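PDB 3DX5: 3-dehydroshikimate dehydratase from Bacillus anthracis, which catalyses the manganese-dependent dehydration of 3-dehydroshikimate to 3,4-dihydroxybenzoate, a building block of the siderophore petrobactin. Local coordinates for residues N27-I32 with A265-L270; A77-T82 with I125-E130. One frame throughout, in Å; residues are numbered along the deposited sequence. Where two conformers were deposited one is given.

In the fold
Both contacts belong to the helical layer of one TIM barrel, at well-separated places: their centres are 35 Å apart, on opposite sides of the chain's centre, and their nearest atoms stay about 19 Å from each other. Contact 1 joins the turn before strand 31-35 to the last helix, 259-272, bringing an early part of the barrel sequence and its last helix together. Contact 2, nested between those segments along the chain, pairs helices 79-96 and 115-134, with strand 100-103 between them in sequence. Strands 31-35 and 100-103 lie in the same closed sheet, bridged by strand 64-68. Each contact packs a selenomethionine against a phenylalanine, and neither includes a residue of the manganese or product site.

Contact 1. Residues N27-I32 with A265-L270; sequences NGFEGI and AEMKVL
M267, on helix 259-272, faces the turn N27-F29, where the closest pair of CA atoms, those of N27 and M267, is 6.7 Å apart. The turn is a Schellman motif closing helix 17-26: G28, at positive phi, is its C-prime residue, with G28 N bonded to the carbonyl of Y25 and F29 N to that of A24. From there the chain enters strand 31-35 of the TIM barrel, so the last helix of the barrel packs on the link between its first helix and second strand. No hydrogen bond crosses; the contact is a Met-aromatic one made by selenomethionine M267. Its SE sits over one face of the F29 ring, 4.1 Å from the centroid and 23° off the normal, displaced toward the rim. M267 CG lies over the ring as well, a CH-pi contact at 3.8 Å from the F29 centroid, and comes to 3.4 Å from F29 CZ. With CG already there, the bend at chi2 (-65°) sets SE over the same face and the bend at chi3 (-63°) turns CE to the glycine. The buried F29 also touches Y3 of the adjacent strand 2-6 and L252 of strand 249-252 beyond it. At the turn itself the M267 side chain meets backbone carbonyls: CB is 3.5 Å from N27 O, and the terminal CE is 3.4 Å from G28 O.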
loop_
_atom_site.group_PDB
_atom_site.type_symbol
_atom_site.label_atom_id
_atom_site.label_comp_id
_atom_site.label_asym_id
_atom_site.label_seq_id
_atom_site.Cartn_x
_atom_site.Cartn_y
_atom_site.Cartn_z
ATOM N N ASN A 27 -5.943 19.346 14.691
ATOM C CA ASN A 27 -7.046 19.610 13.777
ATOM C C ASN A 27 -8.443 19.293 14.329
ATOM O O ASN A 27 -9.403 19.351 13.577
ATOM C CB ASN A 27 -6.799 18.923 12.415
ATOM C CG ASN A 27 -5.715 19.637 11.615
ATOM O OD1 ASN A 27 -5.965 20.676 11.009
ATOM N ND2 ASN A 27 -4.498 19.124 11.673
ATOM N N GLY A 28 -8.568 18.963 15.618
ATOM C CA GLY A 28 -9.904 18.794 16.213
ATOM C C GLY A 28 -10.570 17.437 15.960
ATOM O O GLY A 28 -11.745 17.264 16.252
ATOM N N PHE A 29 -9.843 16.457 15.420
ATOM C CA PHE A 29 -10.371 15.090 15.399
ATOM C C PHE A 29 -10.499 14.576 16.826
ATOM O O PHE A 29 -9.713 14.943 17.709
ATOM C CB PHE A 29 -9.464 14.152 14.636
ATOM C CG PHE A 29 -9.427 14.420 13.172
ATOM C CD1 PHE A 29 -10.406 13.880 12.326
ATOM C CD2 PHE A 29 -8.466 15.264 12.641
ATOM C CE1 PHE A 29 -10.378 14.136 10.949
ATOM C CE2 PHE A 29 -8.419 15.517 11.281
ATOM C CZ PHE A 29 -9.375 14.936 10.422
ATOM N N GLU A 30 -11.472 13.716 17.065
ATOM C CA GLU A 30 -11.571 13.101 18.382
ATOM C C GLU A 30 -11.285 11.621 18.371
ATOM O O GLU A 30 -11.366 10.943 19.410
ATOM C CB GLU A 30 -12.944 13.373 18.976
ATOM C CG GLU A 30 -13.031 14.798 19.487
ATOM C CD GLU A 30 -14.432 15.118 19.945
ATOM O OE1 GLU A 30 -14.953 14.462 20.860
ATOM O OE2 GLU A 30 -15.033 15.998 19.340
ATOM N N GLY A 31 -10.939 11.102 17.200
ATOM C CA GLY A 31 -10.654 9.690 17.106
ATOM C C GLY A 31 -9.674 9.391 15.989
ATOM O O GLY A 31 -9.474 10.220 15.062
ATOM N N ILE A 32 -9.040 8.225 16.104
ATOM C CA ILE A 32 -8.196 7.690 15.026
ATOM C C ILE A 32 -8.697 6.275 14.718
ATOM O O ILE A 32 -8.844 5.452 15.624
ATOM C CB ILE A 32 -6.707 7.687 15.434
ATOM C CG1 ILE A 32 -6.213 9.144 15.539
ATOM C CG2 ILE A 32 -5.868 6.868 14.416
ATOM C CD1 ILE A 32 -4.871 9.256 16.283
ATOM N N ALA A 265 -8.176 21.085 5.781
ATOM C CA ALA A 265 -9.209 21.925 5.190
ATOM C C ALA A 265 -10.627 21.415 5.499
ATOM O O ALA A 265 -11.542 22.236 5.789
ATOM C CB ALA A 265 -8.992 22.125 3.666
ATOM N N GLU A 266 -10.814 20.092 5.432
ATOM C CA GLU A 266 -12.109 19.464 5.724
ATOM C C GLU A 266 -12.622 19.816 7.117
ATOM O O GLU A 266 -13.785 20.197 7.287
ATOM C CB GLU A 266 -12.052 17.935 5.552
ATOM C CG GLU A 266 -11.815 17.478 4.128
ATOM C CD GLU A 266 -12.994 17.751 3.218
ATOM O OE1 GLU A 266 -13.367 18.934 3.034
ATOM O OE2 GLU A 266 -13.548 16.774 2.670
HETATM N N MSE A 267 -11.743 19.741 8.104
HETATM C CA MSE A 267 -12.162 19.953 9.491
HETATM C C MSE A 267 -12.579 21.395 9.734
HETATM O O MSE A 267 -13.468 21.647 10.547
HETATM C CB MSE A 267 -11.116 19.464 10.484
HETATM C CG MSE A 267 -11.038 17.941 10.571
HETATM SE SE MSE A 267 -12.646 17.115 11.279
HETATM C CE MSE A 267 -12.685 17.841 13.074
ATOM N N LYS A 268 -11.946 22.346 9.039
ATOM C CA LYS A 268 -12.345 23.741 9.184
ATOM C C LYS A 268 -13.748 23.923 8.638
ATOM O O LYS A 268 -14.575 24.653 9.243
ATOM C CB LYS A 268 -11.381 24.679 8.427
ATOM C CG LYS A 268 -9.886 24.581 8.849
ATOM C CD LYS A 268 -9.052 25.660 8.156
ATOM C CE LYS A 268 -7.555 25.521 8.472
ATOM N NZ LYS A 268 -6.786 26.597 7.749
ATOM N N VAL A 269 -14.037 23.325 7.476
ATOM C CA VAL A 269 -15.394 23.484 6.932
ATOM C C VAL A 269 -16.425 22.719 7.772
ATOM O O VAL A 269 -17.479 23.264 8.064
ATOM C CB VAL A 269 -15.523 23.277 5.381
ATOM C CG1 VAL A 269 -14.887 22.040 4.951
ATOM C CG2 VAL A 269 -17.003 23.279 4.938
ATOM N N LEU A 270 -16.103 21.488 8.190
ATOM C CA LEU A 270 -17.061 20.684 8.981
ATOM C C LEU A 270 -17.506 21.371 10.270
ATOM O O LEU A 270 -18.683 21.344 10.583
ATOM C CB LEU A 270 -16.524 19.283 9.292
ATOM C CG LEU A 270 -16.489 18.358 8.060
ATOM C CD1 LEU A 270 -15.608 17.175 8.354
ATOM C CD2 LEU A 270 -17.902 17.903 7.692
#

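Contact 2. Residues A77-T82 with I125-E130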
loop_
_atom_site.group_PDB
_atom_site.type_symbol
_atom_site.label_atom_id
_atom_site.label_comp_id
_atom_site.label_asym_id
_atom_site.label_seq_id
_atom_site.Cartn_x
_atom_site.Cartn_y
_atom_site.Cartn_z
ATOM N N ALA A 77 -10.163 -19.991 1.935
ATOM C CA ALA A 77 -9.392 -19.517 3.107
ATOM C C ALA A 77 -8.963 -20.646 4.027
ATOM O O ALA A 77 -9.703 -21.601 4.233
ATOM C CB ALA A 77 -10.218 -18.515 3.925
ATOM N N ASP A 78 -7.779 -20.512 4.609
ATOM C CA ASP A 78 -7.432 -21.335 5.754
ATOM C C ASP A 78 -8.102 -20.718 6.988
ATOM O O ASP A 78 -7.611 -19.730 7.563
ATOM C CB ASP A 78 -5.917 -21.418 5.941
ATOM C CG ASP A 78 -5.522 -22.299 7.120
ATOM O OD1 ASP A 78 -6.401 -22.824 7.869
ATOM O OD2 ASP A 78 -4.304 -22.488 7.282
ATOM N N PHE A 79 -9.223 -21.311 7.388
ATOM C CA PHE A 79 -10.064 -20.706 8.407
ATOM C C PHE A 79 -9.439 -20.676 9.804
ATOM O O PHE A 79 -9.663 -19.722 10.556
ATOM C CB PHE A 79 -11.472 -21.315 8.428
ATOM C CG PHE A 79 -12.454 -20.493 9.202
ATOM C CD1 PHE A 79 -12.822 -19.231 8.746
ATOM C CD2 PHE A 79 -12.989 -20.964 10.400
ATOM C CE1 PHE A 79 -13.708 -18.444 9.461
ATOM C CE2 PHE A 79 -13.899 -20.184 11.131
ATOM C CZ PHE A 79 -14.256 -18.917 10.655
ATOM N N GLU A 80 -8.668 -21.707 10.145
ATOM C CA GLU A 80 -7.889 -21.720 11.390
ATOM C C GLU A 80 -6.887 -20.554 11.448
ATOM O O GLU A 80 -6.637 -20.001 12.522
ATOM C CB GLU A 80 -7.128 -23.038 11.568
ATOM C CG GLU A 80 -8.011 -24.203 12.009
ATOM C CD GLU A 80 -7.203 -25.334 12.629
ATOM O OE1 GLU A 80 -5.958 -25.373 12.410
ATOM O OE2 GLU A 80 -7.813 -26.187 13.335
ATOM N N LYS A 81 -6.306 -20.211 10.300
ATOM C CA LYS A 81 -5.439 -19.053 10.190
ATOM C C LYS A 81 -6.233 -17.731 10.400
ATOM O O LYS A 81 -5.759 -16.818 11.099
ATOM C CB LYS A 81 -4.684 -19.079 8.860
ATOM C CG LYS A 81 -3.871 -17.814 8.576
ATOM C CD LYS A 81 -2.842 -17.995 7.446
ATOM C CE LYS A 81 -2.194 -16.635 7.065
ATOM N NZ LYS A 81 -1.245 -16.770 5.893
ATOM N N THR A 82 -7.437 -17.649 9.837
ATOM C CA THR A 82 -8.334 -16.512 10.078
ATOM C C THR A 82 -8.671 -16.342 11.559
ATOM O O THR A 82 -8.589 -15.223 12.085
ATOM C CB THR A 82 -9.642 -16.592 9.256
ATOM O OG1 THR A 82 -9.304 -16.602 7.882
ATOM C CG2 THR A 82 -10.523 -15.346 9.509
ATOM N N ILE A 125 -19.256 -15.782 9.484
ATOM C CA ILE A 125 -19.418 -14.480 10.146
ATOM C C ILE A 125 -19.953 -14.693 11.573
ATOM O O ILE A 125 -19.518 -14.025 12.516
ATOM C CB ILE A 125 -20.342 -13.553 9.348
ATOM C CG1 ILE A 125 -19.704 -13.198 7.995
ATOM C CG2 ILE A 125 -20.648 -12.230 10.113
ATOM C CD1 ILE A 125 -20.760 -12.699 6.983
ATOM N N ARG A 126 -20.891 -15.634 11.730
ATOM C CA ARG A 126 -21.479 -15.909 13.044
ATOM C C ARG A 126 -20.393 -16.377 14.012
ATOM O O ARG A 126 -20.333 -15.909 15.169
ATOM C CB ARG A 126 -22.612 -16.960 12.990
ATOM C CG ARG A 126 -23.373 -17.058 14.324
ATOM C CD ARG A 126 -24.472 -18.142 14.296
ATOM N NE ARG A 126 -25.519 -17.731 13.363
ATOM C CZ ARG A 126 -25.806 -18.342 12.224
ATOM N NH1 ARG A 126 -25.138 -19.432 11.844
ATOM N NH2 ARG A 126 -26.763 -17.846 11.461
HETATM N N MSE A 127 -19.541 -17.277 13.530
HETATM C CA MSE A 127 -18.402 -17.807 14.316
HETATM C C MSE A 127 -17.441 -16.713 14.740
HETATM O O MSE A 127 -16.991 -16.700 15.873
HETATM C CB MSE A 127 -17.629 -18.877 13.534
HETATM C CG MSE A 127 -18.442 -20.150 13.359
HETATM SE SE MSE A 127 -17.542 -21.476 12.224
HETATM C CE MSE A 127 -16.008 -21.731 13.407
ATOM N N ILE A 128 -17.120 -15.807 13.822
ATOM C CA ILE A 128 -16.245 -14.680 14.140
ATOM C C ILE A 128 -16.892 -13.745 15.166
ATOM O O ILE A 128 -16.214 -13.275 16.068
ATOM C CB ILE A 128 -15.817 -13.962 12.866
ATOM C CG1 ILE A 128 -14.682 -14.785 12.218
ATOM C CG2 ILE A 128 -15.347 -12.534 13.153
ATOM C CD1 ILE A 128 -14.546 -14.502 10.750
ATOM N N CYS A 129 -18.196 -13.505 15.034
ATOM C CA CYS A 129 -18.938 -12.744 16.030
ATOM C C CYS A 129 -18.860 -13.388 17.415
ATOM O O CYS A 129 -18.665 -12.681 18.420
ATOM C CB CYS A 129 -20.403 -12.592 15.611
ATOM S SG CYS A 129 -20.577 -11.407 14.281
ATOM N N GLU A 130 -19.004 -14.709 17.485
ATOM C CA GLU A 130 -18.954 -15.396 18.773
ATOM C C GLU A 130 -17.560 -15.358 19.411
ATOM O O GLU A 130 -17.437 -15.275 20.634
ATOM C CB GLU A 130 -19.497 -16.826 18.671
ATOM C CG GLU A 130 -20.969 -16.921 19.042
ATOM C CD GLU A 130 -21.213 -16.707 20.535
ATOM O OE1 GLU A 130 -21.772 -15.653 20.936
ATOM O OE2 GLU A 130 -20.827 -17.604 21.309
#
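The F79 ring meets selenomethionine M127 at its edge: the M127 methyl, CE, lies near the ring plane, 3.5 Å from F79 CE2. The selenium stands farther back in an oblique Met-aromatic contact, SE being 5.1 Å from the F79 centroid and 57° off the normal. Around the rim, F79 CE1 is 4.2 Å from I128 CD1, which approaches at a slant. CG of F79 stands anti to the backbone N (chi1 -165°), carrying the ring across to helix 115-134, while a bend at chi3 (63°) brings the M127 methyl to the ring. This is packing between two successive helices of the TIM barrel's outer layer, with strand 100-103 between them in the chain. F79 opens the first turn of helix 79-96, just after the N-cap D78, and one turn on T82 faces the same neighbour, its CG2 4.3 Å from I128 CD1. The T82 hydroxyl is engaged differently, in a hydrogen bond between OG1 and the carbonyl oxygen of D72. Away from the exposed M127 the contact is more enclosed, T82 and I128 both being buried: I73, from the loop before helix 79-96, touches both F79 and I128.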